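Local coordinates for uncharacterized protein (Bacteroides eggerthii, PDB 4FTD), which is of unknown function but combines an immunoglobulin-like domain with a six-bladed beta-propeller and may take part in carbohydrate metabolism, at residues V89-N94 and Y98-M103; P291-A296 and L327-K332; A366-E371 and A433-S438. One frame throughout, in Å; residues are numbered along the deposited sequence.

Interaction 1: V89-N94 and Y98-M103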
ATOM      1  N   VAL A  89     -17.488  13.232  39.510  1.00 59.61           N
ATOM      2  CA  VAL A  89     -18.656  12.678  40.175  1.00 49.46           C
ATOM      3  C   VAL A  89     -19.836  13.611  39.921  1.00 48.88           C
ATOM      4  O   VAL A  89     -19.716  14.810  40.085  1.00 50.94           O
ATOM      5  CB  VAL A  89     -18.425  12.477  41.700  1.00 49.68           C
ATOM      6  CG1 VAL A  89     -19.727  12.151  42.390  1.00 51.18           C
ATOM      7  CG2 VAL A  89     -17.434  11.337  41.947  1.00 51.65           C
ATOM      8  N   LEU A  90     -20.944  13.059  39.431  1.00 47.19           N
ATOM      9  CA  LEU A  90     -22.206  13.777  39.360  1.00 47.28           C
ATOM     10  C   LEU A  90     -23.058  13.199  40.473  1.00 49.87           C
ATOM     11  O   LEU A  90     -23.411  12.010  40.437  1.00 47.15           O
ATOM     12  CB  LEU A  90     -22.928  13.596  38.034  1.00 47.77           C
ATOM     13  CG  LEU A  90     -24.278  14.317  37.909  1.00 53.54           C
ATOM     14  CD1 LEU A  90     -24.425  14.972  36.570  1.00 56.79           C
ATOM     15  CD2 LEU A  90     -25.444  13.357  38.119  1.00 58.15           C
ATOM     16  N   ARG A  91     -23.376  14.037  41.459  1.00 45.18           N
ATOM     17  CA  ARG A  91     -24.161  13.648  42.615  1.00 45.07           C
ATOM     18  C   ARG A  91     -25.622  14.138  42.533  1.00 48.16           C
ATOM     19  O   ARG A  91     -25.871  15.302  42.268  1.00 57.17           O
ATOM     20  CB  ARG A  91     -23.479  14.133  43.895  1.00 48.05           C
ATOM     21  CG  ARG A  91     -24.262  13.912  45.194  1.00 52.19           C
ATOM     22  CD  ARG A  91     -23.424  14.162  46.436  1.00 52.65           C
ATOM     23  NE  ARG A  91     -22.281  13.256  46.469  1.00 51.15           N
ATOM     24  CZ  ARG A  91     -21.233  13.357  47.276  1.00 66.33           C
ATOM     25  NH1 ARG A  91     -21.140  14.331  48.176  1.00 68.01           N
ATOM     26  NH2 ARG A  91     -20.262  12.450  47.188  1.00 66.74           N
ATOM     27  N   ILE A  92     -26.567  13.219  42.736  1.00 51.77           N
ATOM     28  CA  ILE A  92     -27.974  13.582  42.847  1.00 47.19           C
ATOM     29  C   ILE A  92     -28.399  13.332  44.305  1.00 52.83           C
ATOM     30  O   ILE A  92     -27.952  12.363  44.956  1.00 49.87           O
ATOM     31  CB  ILE A  92     -28.822  12.945  41.738  1.00 53.08           C
ATOM     32  CG1 ILE A  92     -28.946  11.462  41.937  1.00 56.64           C
ATOM     33  CG2 ILE A  92     -28.209  13.256  40.341  1.00 48.13           C
ATOM     34  CD1 ILE A  92     -30.069  10.908  41.108  1.00 77.59           C
ATOM     35  N   ILE A  93     -29.198  14.244  44.843  1.00 49.04           N
ATOM     36  CA  ILE A  93     -29.501  14.248  46.273  1.00 57.54           C
ATOM     37  C   ILE A  93     -30.956  14.520  46.465  1.00 64.41           C
ATOM     38  O   ILE A  93     -31.561  15.248  45.684  1.00 73.40           O
ATOM     39  CB  ILE A  93     -28.796  15.411  47.028  1.00 59.10           C
ATOM     40  CG1 ILE A  93     -27.299  15.426  46.810  1.00 63.83           C
ATOM     41  CG2 ILE A  93     -29.019  15.359  48.543  1.00 57.58           C
ATOM     42  CD1 ILE A  93     -26.643  16.646  47.435  1.00 80.96           C
ATOM     43  N   ASN A  94     -31.497  13.952  47.530  1.00 66.07           N
ATOM     44  CA  ASN A  94     -32.780  14.385  48.050  1.00 76.85           C
ATOM     45  C   ASN A  94     -32.849  14.498  49.616  1.00 76.77           C
ATOM     46  O   ASN A  94     -31.816  14.611  50.318  1.00 60.13           O
ATOM     47  CB  ASN A  94     -33.869  13.567  47.397  1.00 65.27           C
ATOM     48  CG  ASN A  94     -33.779  12.148  47.728  1.00 77.81           C
ATOM     49  OD1 ASN A  94     -33.649  11.785  48.895  1.00 56.20           O
ATOM     50  ND2 ASN A  94     -33.839  11.312  46.700  1.00102.13           N
ATOM     51  N   TYR A  98     -28.651  10.053  48.545  1.00 46.99           N
ATOM     52  CA  TYR A  98     -27.851  10.607  47.480  1.00 48.85           C
ATOM     53  C   TYR A  98     -27.297   9.445  46.660  1.00 50.65           C
ATOM     54  O   TYR A  98     -27.244   8.329  47.156  1.00 48.30           O
ATOM     55  CB  TYR A  98     -26.735  11.506  48.023  1.00 47.29           C
ATOM     56  CG  TYR A  98     -25.594  10.772  48.660  1.00 44.65           C
ATOM     57  CD1 TYR A  98     -25.645  10.372  49.997  1.00 48.33           C
ATOM     58  CD2 TYR A  98     -24.461  10.451  47.919  1.00 49.25           C
ATOM     59  CE1 TYR A  98     -24.590   9.674  50.593  1.00 50.73           C
ATOM     60  CE2 TYR A  98     -23.407   9.738  48.501  1.00 48.76           C
ATOM     61  CZ  TYR A  98     -23.462   9.381  49.836  1.00 52.13           C
ATOM     62  OH  TYR A  98     -22.406   8.669  50.386  1.00 52.09           O
ATOM     63  N   LYS A  99     -26.875   9.738  45.440  1.00 51.64           N
ATOM     64  CA  LYS A  99     -26.323   8.733  44.540  1.00 54.71           C
ATOM     65  C   LYS A  99     -25.274   9.396  43.687  1.00 51.30           C
ATOM     66  O   LYS A  99     -25.500  10.464  43.130  1.00 48.17           O
ATOM     67  CB  LYS A  99     -27.408   8.112  43.653  1.00 57.79           C
ATOM     68  CG  LYS A  99     -26.904   6.971  42.759  1.00 61.37           C
ATOM     69  CD  LYS A  99     -28.002   6.334  41.915  1.00 73.75           C
ATOM     70  CE  LYS A  99     -28.874   5.367  42.705  1.00 70.88           C
ATOM     71  NZ  LYS A  99     -30.087   4.992  41.926  1.00 84.39           N
ATOM     72  N   ASP A 100     -24.115   8.755  43.592  1.00 48.43           N
ATOM     73  CA  ASP A 100     -23.000   9.269  42.800  1.00 43.27           C
ATOM     74  C   ASP A 100     -22.838   8.489  41.481  1.00 52.10           C
ATOM     75  O   ASP A 100     -22.800   7.260  41.462  1.00 53.17           O
ATOM     76  CB  ASP A 100     -21.707   9.183  43.594  1.00 48.64           C
ATOM     77  CG  ASP A 100     -21.592  10.253  44.702  1.00 57.89           C
ATOM     78  OD1 ASP A 100     -22.407  11.200  44.755  1.00 54.10           O
ATOM     79  OD2 ASP A 100     -20.638  10.151  45.517  1.00 57.99           O
ATOM     80  N   TYR A 101     -22.763   9.233  40.381  1.00 51.89           N
ATOM     81  CA  TYR A 101     -22.514   8.694  39.047  1.00 53.85           C
ATOM     82  C   TYR A 101     -21.132   9.191  38.639  1.00 50.98           C
ATOM     83  O   TYR A 101     -20.755  10.319  38.969  1.00 52.18           O
ATOM     84  CB  TYR A 101     -23.570   9.240  38.056  1.00 49.62           C
ATOM     85  CG  TYR A 101     -24.963   8.678  38.252  1.00 55.45           C
ATOM     86  CD1 TYR A 101     -25.847   9.240  39.178  1.00 49.30           C
ATOM     87  CD2 TYR A 101     -25.418   7.612  37.489  1.00 51.32           C
ATOM     88  CE1 TYR A 101     -27.127   8.742  39.345  1.00 46.57           C
ATOM     89  CE2 TYR A 101     -26.696   7.104  37.665  1.00 55.70           C
ATOM     90  CZ  TYR A 101     -27.544   7.684  38.594  1.00 50.57           C
ATOM     91  OH  TYR A 101     -28.817   7.200  38.783  1.00 52.04           O
ATOM     92  N   LEU A 102     -20.381   8.351  37.934  1.00 52.69           N
ATOM     93  CA  LEU A 102     -19.080   8.720  37.379  1.00 53.47           C
ATOM     94  C   LEU A 102     -19.317   9.201  35.948  1.00 53.37           C
ATOM     95  O   LEU A 102     -19.659   8.407  35.055  1.00 51.54           O
ATOM     96  CB  LEU A 102     -18.101   7.538  37.404  1.00 57.56           C
ATOM     97  CG  LEU A 102     -17.402   7.373  38.739  1.00 63.26           C
ATOM     98  CD1 LEU A 102     -16.469   6.154  38.713  1.00 62.41           C
ATOM     99  CD2 LEU A 102     -16.646   8.670  39.038  1.00 63.96           C
HETATM  100  N   MSE A 103     -19.130  10.502  35.741  1.00 50.15           N
HETATM  101  CA  MSE A 103     -19.431  11.132  34.468  1.00 49.24           C
HETATM  102  C   MSE A 103     -18.165  11.433  33.685  1.00 50.22           C
HETATM  103  O   MSE A 103     -17.357  12.236  34.124  1.00 48.54           O
HETATM  104  CB  MSE A 103     -20.253  12.399  34.685  1.00 46.32           C
HETATM  105  CG  MSE A 103     -20.632  13.084  33.380  1.00 46.45           C
HETATM  106 SE   MSE A 103     -21.943  14.510  33.636  0.75 49.73          SE
HETATM  107  CE  MSE A 103     -21.071  15.994  32.557  1.00 51.24           C
TER

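Interaction 2: P291-A296 and L327-K332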
ATOM      1  N   PRO A 291      26.498  -1.822  -9.380  1.00 53.41           N
ATOM      2  CA  PRO A 291      26.815  -3.048  -8.649  1.00 55.23           C
ATOM      3  C   PRO A 291      25.615  -3.608  -7.863  1.00 54.28           C
ATOM      4  O   PRO A 291      24.833  -2.860  -7.286  1.00 59.21           O
ATOM      5  CB  PRO A 291      27.936  -2.586  -7.704  1.00 62.74           C
ATOM      6  CG  PRO A 291      27.542  -1.175  -7.392  1.00 65.56           C
ATOM      7  CD  PRO A 291      27.080  -0.633  -8.720  1.00 65.07           C
ATOM      8  N   SER A 292      25.417  -4.920  -7.937  1.00 50.89           N
ATOM      9  CA  SER A 292      24.382  -5.607  -7.142  1.00 49.24           C
ATOM     10  C   SER A 292      25.112  -6.621  -6.269  1.00 54.19           C
ATOM     11  O   SER A 292      26.307  -6.467  -6.033  1.00 49.53           O
ATOM     12  CB  SER A 292      23.395  -6.301  -8.053  1.00 44.64           C
ATOM     13  OG  SER A 292      22.399  -6.939  -7.295  1.00 44.90           O
ATOM     14  N   LYS A 293      24.436  -7.643  -5.759  1.00 45.73           N
ATOM     15  CA  LYS A 293      25.176  -8.672  -4.965  1.00 49.03           C
ATOM     16  C   LYS A 293      24.381  -9.945  -5.085  1.00 50.04           C
ATOM     17  O   LYS A 293      23.164  -9.875  -5.275  1.00 44.84           O
ATOM     18  CB  LYS A 293      25.347  -8.231  -3.530  1.00 51.69           C
ATOM     19  CG  LYS A 293      24.074  -8.152  -2.702  1.00 60.89           C
ATOM     20  CD  LYS A 293      24.075  -6.975  -1.732  1.00 66.45           C
ATOM     21  CE  LYS A 293      24.577  -7.260  -0.368  1.00 73.75           C
ATOM     22  NZ  LYS A 293      24.417  -6.005   0.456  1.00 66.04           N
ATOM     23  N   SER A 294      25.061 -11.089  -4.989  1.00 53.34           N
ATOM     24  CA  SER A 294      24.427 -12.389  -5.255  1.00 55.49           C
ATOM     25  C   SER A 294      23.186 -12.621  -4.391  1.00 53.68           C
ATOM     26  O   SER A 294      22.245 -13.215  -4.868  1.00 49.06           O
ATOM     27  CB  SER A 294      25.410 -13.558  -5.102  1.00 50.08           C
ATOM     28  OG  SER A 294      25.749 -13.637  -3.763  1.00 60.83           O
ATOM     29  N   ASP A 295      23.167 -12.089  -3.170  1.00 49.13           N
ATOM     30  CA  ASP A 295      22.013 -12.224  -2.275  1.00 46.65           C
ATOM     31  C   ASP A 295      20.732 -11.547  -2.775  1.00 49.71           C
ATOM     32  O   ASP A 295      19.672 -11.840  -2.251  1.00 48.70           O
ATOM     33  CB  ASP A 295      22.296 -11.692  -0.886  1.00 48.43           C
ATOM     34  CG  ASP A 295      23.060 -12.699   0.003  1.00 58.35           C
ATOM     35  OD1 ASP A 295      22.967 -13.932  -0.196  1.00 56.70           O
ATOM     36  OD2 ASP A 295      23.747 -12.242   0.924  1.00 65.25           O
ATOM     37  N   ALA A 296      20.837 -10.619  -3.728  1.00 43.33           N
ATOM     38  CA  ALA A 296      19.652 -10.027  -4.367  1.00 44.06           C
ATOM     39  C   ALA A 296      18.891 -11.098  -5.132  1.00 43.03           C
ATOM     40  O   ALA A 296      17.664 -11.083  -5.150  1.00 40.86           O
ATOM     41  CB  ALA A 296      20.031  -8.895  -5.324  1.00 41.11           C
ATOM     42  N   LEU A 327      22.609   2.978  -6.631  1.00 52.25           N
ATOM     43  CA  LEU A 327      22.506   1.844  -5.736  1.00 56.48           C
ATOM     44  C   LEU A 327      23.510   1.880  -4.570  1.00 56.78           C
ATOM     45  O   LEU A 327      23.776   0.850  -3.954  1.00 57.50           O
ATOM     46  CB  LEU A 327      22.627   0.532  -6.529  1.00 53.77           C
ATOM     47  CG  LEU A 327      21.452  -0.409  -6.335  1.00 62.11           C
ATOM     48  CD1 LEU A 327      20.268   0.188  -7.089  1.00 55.81           C
ATOM     49  CD2 LEU A 327      21.824  -1.783  -6.861  1.00 71.54           C
ATOM     50  N   GLY A 328      24.054   3.052  -4.255  1.00 61.09           N
ATOM     51  CA  GLY A 328      24.900   3.203  -3.069  1.00 56.34           C
ATOM     52  C   GLY A 328      24.011   3.082  -1.836  1.00 60.34           C
ATOM     53  O   GLY A 328      22.994   3.772  -1.754  1.00 60.00           O
ATOM     54  N   GLU A 329      24.399   2.217  -0.884  1.00 59.00           N
ATOM     55  CA  GLU A 329      23.568   1.876   0.276  1.00 62.41           C
ATOM     56  C   GLU A 329      23.556   2.986   1.315  1.00 60.73           C
ATOM     57  O   GLU A 329      24.582   3.377   1.786  1.00 69.64           O
ATOM     58  CB  GLU A 329      23.984   0.508   0.876  1.00 72.88           C
ATOM     59  CG  GLU A 329      23.734  -0.660  -0.114  1.00 73.74           C
ATOM     60  CD  GLU A 329      23.907  -2.068   0.468  1.00 73.67           C
ATOM     61  OE1 GLU A 329      23.435  -2.330   1.600  1.00 85.52           O
ATOM     62  OE2 GLU A 329      24.507  -2.927  -0.218  1.00 74.12           O
ATOM     63  N   LYS A 330      22.376   3.515   1.619  1.00 68.38           N
ATOM     64  CA  LYS A 330      22.192   4.592   2.615  1.00 60.98           C
ATOM     65  C   LYS A 330      21.722   3.994   3.931  1.00 62.79           C
ATOM     66  O   LYS A 330      22.177   4.413   4.961  1.00 65.98           O
ATOM     67  CB  LYS A 330      21.188   5.666   2.127  1.00 72.46           C
ATOM     68  CG  LYS A 330      21.796   6.959   1.580  1.00 96.43           C
ATOM     69  CD  LYS A 330      22.806   6.750   0.444  1.00101.14           C
ATOM     70  CE  LYS A 330      23.537   8.045   0.087  1.00110.96           C
ATOM     71  NZ  LYS A 330      24.883   7.797  -0.506  1.00 91.59           N
ATOM     72  N   TYR A 331      20.775   3.045   3.905  1.00 65.33           N
ATOM     73  CA  TYR A 331      20.288   2.433   5.148  1.00 59.81           C
ATOM     74  C   TYR A 331      19.630   1.075   4.919  1.00 54.86           C
ATOM     75  O   TYR A 331      18.670   0.998   4.207  1.00 57.11           O
ATOM     76  CB  TYR A 331      19.313   3.393   5.885  1.00 58.16           C
ATOM     77  CG  TYR A 331      18.873   2.854   7.218  1.00 64.40           C
ATOM     78  CD1 TYR A 331      19.678   2.998   8.349  1.00 67.34           C
ATOM     79  CD2 TYR A 331      17.676   2.164   7.352  1.00 58.13           C
ATOM     80  CE1 TYR A 331      19.295   2.472   9.578  1.00 66.12           C
ATOM     81  CE2 TYR A 331      17.283   1.629   8.584  1.00 62.45           C
ATOM     82  CZ  TYR A 331      18.102   1.785   9.683  1.00 63.22           C
ATOM     83  OH  TYR A 331      17.715   1.259  10.872  1.00 63.07           O
ATOM     84  N   LYS A 332      20.129   0.039   5.601  1.00 57.60           N
ATOM     85  CA  LYS A 332      19.579  -1.302   5.530  1.00 59.35           C
ATOM     86  C   LYS A 332      18.565  -1.463   6.647  1.00 58.39           C
ATOM     87  O   LYS A 332      18.918  -1.343   7.783  1.00 59.60           O
ATOM     88  CB  LYS A 332      20.687  -2.353   5.663  1.00 61.23           C
ATOM     89  CG  LYS A 332      20.204  -3.759   5.373  1.00 64.61           C
ATOM     90  CD  LYS A 332      21.315  -4.786   5.300  1.00 66.69           C
ATOM     91  CE  LYS A 332      21.756  -5.248   6.664  1.00 80.47           C
ATOM     92  NZ  LYS A 332      22.363  -6.597   6.536  1.00 91.67           N
TER
HETATM   93  O   HOH W   1      24.982  -1.727  -4.661  0.50 40.90           O

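Interaction 3: A366-E371 and A433-S438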
ATOM      1  N   ALA A 366       8.907 -18.153   3.017  1.00 50.02           N
ATOM      2  CA  ALA A 366       8.317 -16.825   2.876  1.00 47.94           C
ATOM      3  C   ALA A 366       6.791 -16.919   3.034  1.00 51.95           C
ATOM      4  O   ALA A 366       6.175 -17.927   2.675  1.00 49.41           O
ATOM      5  CB  ALA A 366       8.672 -16.207   1.506  1.00 42.51           C
ATOM      6  N   SER A 367       6.171 -15.870   3.557  1.00 45.77           N
ATOM      7  CA  SER A 367       4.687 -15.841   3.673  1.00 48.55           C
ATOM      8  C   SER A 367       3.921 -15.936   2.313  1.00 48.47           C
ATOM      9  O   SER A 367       2.733 -16.324   2.275  1.00 51.83           O
ATOM     10  CB  SER A 367       4.251 -14.570   4.434  1.00 46.93           C
ATOM     11  OG  SER A 367       4.626 -13.400   3.675  1.00 49.65           O
ATOM     12  N   ILE A 368       4.598 -15.594   1.210  1.00 48.19           N
ATOM     13  CA  ILE A 368       3.989 -15.488  -0.131  1.00 44.10           C
ATOM     14  C   ILE A 368       2.722 -14.629  -0.047  1.00 45.19           C
ATOM     15  O   ILE A 368       1.583 -15.113  -0.258  1.00 44.99           O
ATOM     16  CB  ILE A 368       3.769 -16.851  -0.844  1.00 43.53           C
ATOM     17  CG1 ILE A 368       5.059 -17.685  -0.837  1.00 48.85           C
ATOM     18  CG2 ILE A 368       3.332 -16.635  -2.317  1.00 41.91           C
ATOM     19  CD1 ILE A 368       4.876 -19.089  -1.405  1.00 43.69           C
ATOM     20  N   ALA A 369       2.937 -13.343   0.224  1.00 47.77           N
ATOM     21  CA  ALA A 369       1.854 -12.461   0.592  1.00 46.63           C
ATOM     22  C   ALA A 369       2.071 -11.006   0.233  1.00 45.82           C
ATOM     23  O   ALA A 369       3.182 -10.526   0.215  1.00 44.71           O
ATOM     24  CB  ALA A 369       1.617 -12.574   2.108  1.00 46.78           C
ATOM     25  N   LEU A 370       0.967 -10.299  -0.002  1.00 42.71           N
ATOM     26  CA  LEU A 370       0.985  -8.843  -0.040  1.00 43.85           C
ATOM     27  C   LEU A 370       1.168  -8.470   1.432  1.00 43.93           C
ATOM     28  O   LEU A 370       0.429  -8.974   2.278  1.00 45.89           O
ATOM     29  CB  LEU A 370      -0.341  -8.301  -0.578  1.00 40.90           C
ATOM     30  CG  LEU A 370      -0.617  -6.805  -0.717  1.00 49.02           C
ATOM     31  CD1 LEU A 370      -1.803  -6.566  -1.662  1.00 41.25           C
ATOM     32  CD2 LEU A 370      -0.871  -6.185   0.628  1.00 43.96           C
ATOM     33  N   GLU A 371       2.130  -7.597   1.741  1.00 46.66           N
ATOM     34  CA  GLU A 371       2.307  -7.091   3.104  1.00 48.39           C
ATOM     35  C   GLU A 371       2.441  -5.582   3.087  1.00 47.03           C
ATOM     36  O   GLU A 371       3.037  -5.022   2.177  1.00 46.15           O
ATOM     37  CB  GLU A 371       3.528  -7.759   3.752  1.00 46.93           C
ATOM     38  CG  GLU A 371       3.230  -9.212   4.090  1.00 53.36           C
ATOM     39  CD  GLU A 371       4.384  -9.986   4.676  1.00 57.20           C
ATOM     40  OE1 GLU A 371       5.502  -9.446   4.793  1.00 56.10           O
ATOM     41  OE2 GLU A 371       4.159 -11.164   5.011  1.00 58.42           O
ATOM     42  N   ALA A 433      -0.993  -6.940  -5.449  1.00 38.35           N
ATOM     43  CA  ALA A 433       0.191  -7.806  -5.492  1.00 36.77           C
ATOM     44  C   ALA A 433      -0.108  -8.982  -6.434  1.00 40.26           C
ATOM     45  O   ALA A 433      -1.264  -9.447  -6.554  1.00 37.75           O
ATOM     46  CB  ALA A 433       0.580  -8.333  -4.111  1.00 39.02           C
ATOM     47  N   SER A 434       0.932  -9.436  -7.115  1.00 38.26           N
ATOM     48  CA  SER A 434       0.898 -10.605  -7.980  1.00 38.42           C
ATOM     49  C   SER A 434       2.158 -11.403  -7.741  1.00 40.97           C
ATOM     50  O   SER A 434       3.229 -10.826  -7.647  1.00 38.23           O
ATOM     51  CB  SER A 434       0.915 -10.195  -9.458  1.00 42.52           C
ATOM     52  OG  SER A 434       0.703 -11.364 -10.276  1.00 45.70           O
ATOM     53  N   ARG A 435       2.045 -12.717  -7.760  1.00 39.28           N
ATOM     54  CA  ARG A 435       3.170 -13.588  -7.568  1.00 37.90           C
ATOM     55  C   ARG A 435       3.060 -14.812  -8.460  1.00 35.65           C
ATOM     56  O   ARG A 435       1.997 -15.470  -8.545  1.00 37.91           O
ATOM     57  CB  ARG A 435       3.304 -13.927  -6.110  1.00 39.82           C
ATOM     58  CG  ARG A 435       4.556 -14.717  -5.777  1.00 40.09           C
ATOM     59  CD  ARG A 435       4.270 -16.200  -5.683  1.00 43.43           C
ATOM     60  NE  ARG A 435       5.424 -16.970  -5.273  1.00 42.97           N
ATOM     61  CZ  ARG A 435       5.443 -18.292  -5.155  1.00 41.30           C
ATOM     62  NH1 ARG A 435       4.367 -19.005  -5.448  1.00 43.45           N
ATOM     63  NH2 ARG A 435       6.549 -18.906  -4.736  1.00 45.45           N
ATOM     64  N   THR A 436       4.165 -15.123  -9.132  1.00 36.54           N
ATOM     65  CA  THR A 436       4.234 -16.244 -10.093  1.00 36.82           C
ATOM     66  C   THR A 436       3.831 -17.588  -9.492  1.00 34.45           C
ATOM     67  O   THR A 436       4.369 -17.977  -8.459  1.00 38.49           O
ATOM     68  CB  THR A 436       5.626 -16.357 -10.714  1.00 40.59           C
ATOM     69  OG1 THR A 436       5.948 -15.093 -11.305  1.00 39.07           O
ATOM     70  CG2 THR A 436       5.698 -17.491 -11.754  1.00 36.39           C
ATOM     71  N   GLN A 437       2.871 -18.237 -10.132  1.00 41.75           N
ATOM     72  CA  GLN A 437       2.300 -19.539  -9.698  1.00 40.09           C
ATOM     73  C   GLN A 437       1.418 -19.448  -8.429  1.00 41.53           C
ATOM     74  O   GLN A 437       1.070 -20.481  -7.838  1.00 45.25           O
ATOM     75  CB  GLN A 437       3.366 -20.670  -9.604  1.00 44.49           C
ATOM     76  CG  GLN A 437       3.981 -21.001 -10.956  1.00 54.34           C
ATOM     77  CD  GLN A 437       5.123 -22.017 -10.894  1.00 55.30           C
ATOM     78  OE1 GLN A 437       6.248 -21.762 -11.346  1.00 62.55           O
ATOM     79  NE2 GLN A 437       4.853 -23.141 -10.304  1.00 59.16           N
ATOM     80  N   SER A 438       1.018 -18.242  -8.040  1.00 40.90           N
ATOM     81  CA  SER A 438       0.041 -18.052  -6.957  1.00 39.90           C
ATOM     82  C   SER A 438      -1.147 -17.218  -7.400  1.00 41.00           C
ATOM     83  O   SER A 438      -2.234 -17.455  -6.968  1.00 39.86           O
ATOM     84  CB  SER A 438       0.654 -17.395  -5.755  1.00 44.43           C
ATOM     85  OG  SER A 438       1.731 -18.148  -5.277  1.00 42.01           O
TER

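Interaction 1: V89-N94 and Y98-M103
L90 and Y101 form one of two hydrogen-bonded pairs of this antiparallel hairpin, with L90 N to Y101 O at 2.8 Å and Y101 N returning a bond to L90 O. I92 and K99 repeat the pattern closer to the turn; R91-D100 is the non-hydrogen-bonded pair between them, with V89-L102 and I93-Y98 at the two ends. The face carrying L90, I92 and Y101 is the tight one. L90 CD1 meets the selenium of selenomethionine M103 at 3.9 Å, and L90 and M103 both pack on I20, I44 and I60 in the core of the immunoglobulin-like domain. I92 CD1 comes up at the edge of the Y101 ring, 4.1 Å from CE1, because CG1 sits between the backbone N and the carbonyl carbon (chi1 70°). The rim of this face is polar: Y101 OH bonds to E39, and K99, whose chain bends away, reaches the same carboxylate. The other face is looser and more open to solvent, and it is organised by charge. R91 and D100 lie side by side and join side-on, NE to OD1 at 2.7 Å and NH2 to OD2 at 2.9 Å. Each oxygen offers its syn lone pair, and the two flat groups are only 8° from coplanar. Y98 CE2 lies over one face of the R91 guanidinium, its ring turned 59° from that plane. On the other flank V89 CG1 touches D100 CG at 3.5 Å and V89 CG2 meets L102 CD2. With one carboxylate oxygen for each of two nitrogens and apolar groups on both flanks, the pair resists rotation, and the R91 charge would probably favour the ionised form of D100 even on this exposed side of the hairpin.

Interaction 2: P291-A296 and L327-K332
K293 NZ donates to E329 OE2 at 3.2 Å, a rather long salt bridge between the loop 291-296 and the segment 327-332. The acceptor uses its syn lone pair, while OE1 of the same carboxylate stays 4.0 Å from K293 NZ, so the ammonium is held by one oxygen and not shared evenly. The two side chains cross obliquely. K293 starts with CG wedged between its backbone N and carbonyl carbon (chi1 68°) and then bends twice, which swings NZ over to E329, whose own chain runs out extended beyond CG. K332 NZ lies 6.4 Å from K293 NZ; the two like charges are not in contact, and E329 probably offsets some of their repulsion. Replacing K293 by an alanine would probably leave the E329 carboxylate without its partner across the gap and free to turn. A water makes the second polar link, donating to P291 O and to L327 O at 2.9 Å each, and so ties two backbone carbonyls that do not meet directly. These bonds join consecutive blades of the beta-propeller: P291 ends the outermost strand 281-291 of one blade, and 329-332 is the outermost strand of the next, which carries a classic bulge at K330 and Y331, opposite L322. After P291 the loop turns through S294-A296, a short 3-10 segment closed by A296 N to K293 O. Beneath the polar layer, L327 CD2 presses on P291 O at 3.2 Å, and L327 also packs against F271 of the first blade. W313, from the second strand of the following blade, is touched by the side chains of both K293 and E329.

Interaction 3: A366-E371 and A433-S438
I368 lies slantwise over the R435 side chain. Its two branches both cover the arginine: CG2 lies over the stem and NE, 3.5 Å from R435 CD, while CD1 covers the far end of the same guanidinium face, 3.7 Å from NH2 and offset toward the rim. CG2 anti to the backbone N of I368 and CG1 beside that N (chi1 -51°) bring both branches over the arginine at once. R435 bends at chi2, and this bend lays its flat end under I368. The guanidinium's edge is busy: NH1 donates to S438 OG at 2.8 Å, tilted 22° from the plane, NE bonds to A358 O, and NH2 reaches S405 O and G359 O. A buried positive group is thus satisfied mainly by carbonyl oxygens and covered on one face by hydrocarbon. S438 OG, which also bonds to G403 O, lies 3.7 Å from I368 CG2, so the same methyl also touches the serine. Two residues away in each segment, L370 CB and A433 CB meet at 3.7 Å, and L370 CD1 rests near the same methyl. No hydrogen bond passes between 366-371 and 433-438. The strands 369-374 and 426-435 belong to neighbouring sheets that meet through side chains alone, as do adjacent blades of a beta-propeller; the second of these blades is the closing one, completed by the early strand 120-125.

The three contacts follow one another along the chain without touching. Interaction 1 belongs to the immunoglobulin-like domain and stands far from the propeller: its centre is about 67 Å from that of interaction 2 and about 58 Å from that of interaction 3, with nearest atoms about 43 Å and about 41 Å apart. Interactions 2 and 3 both join blades of the propeller, their centres about 23 Å apart and nearest atoms about 12 Å. The first of these lies at the outer edges of two blades, with water and exposed charges; the second is buried nearer the chain's centre. No active site or ligand is known to connect them.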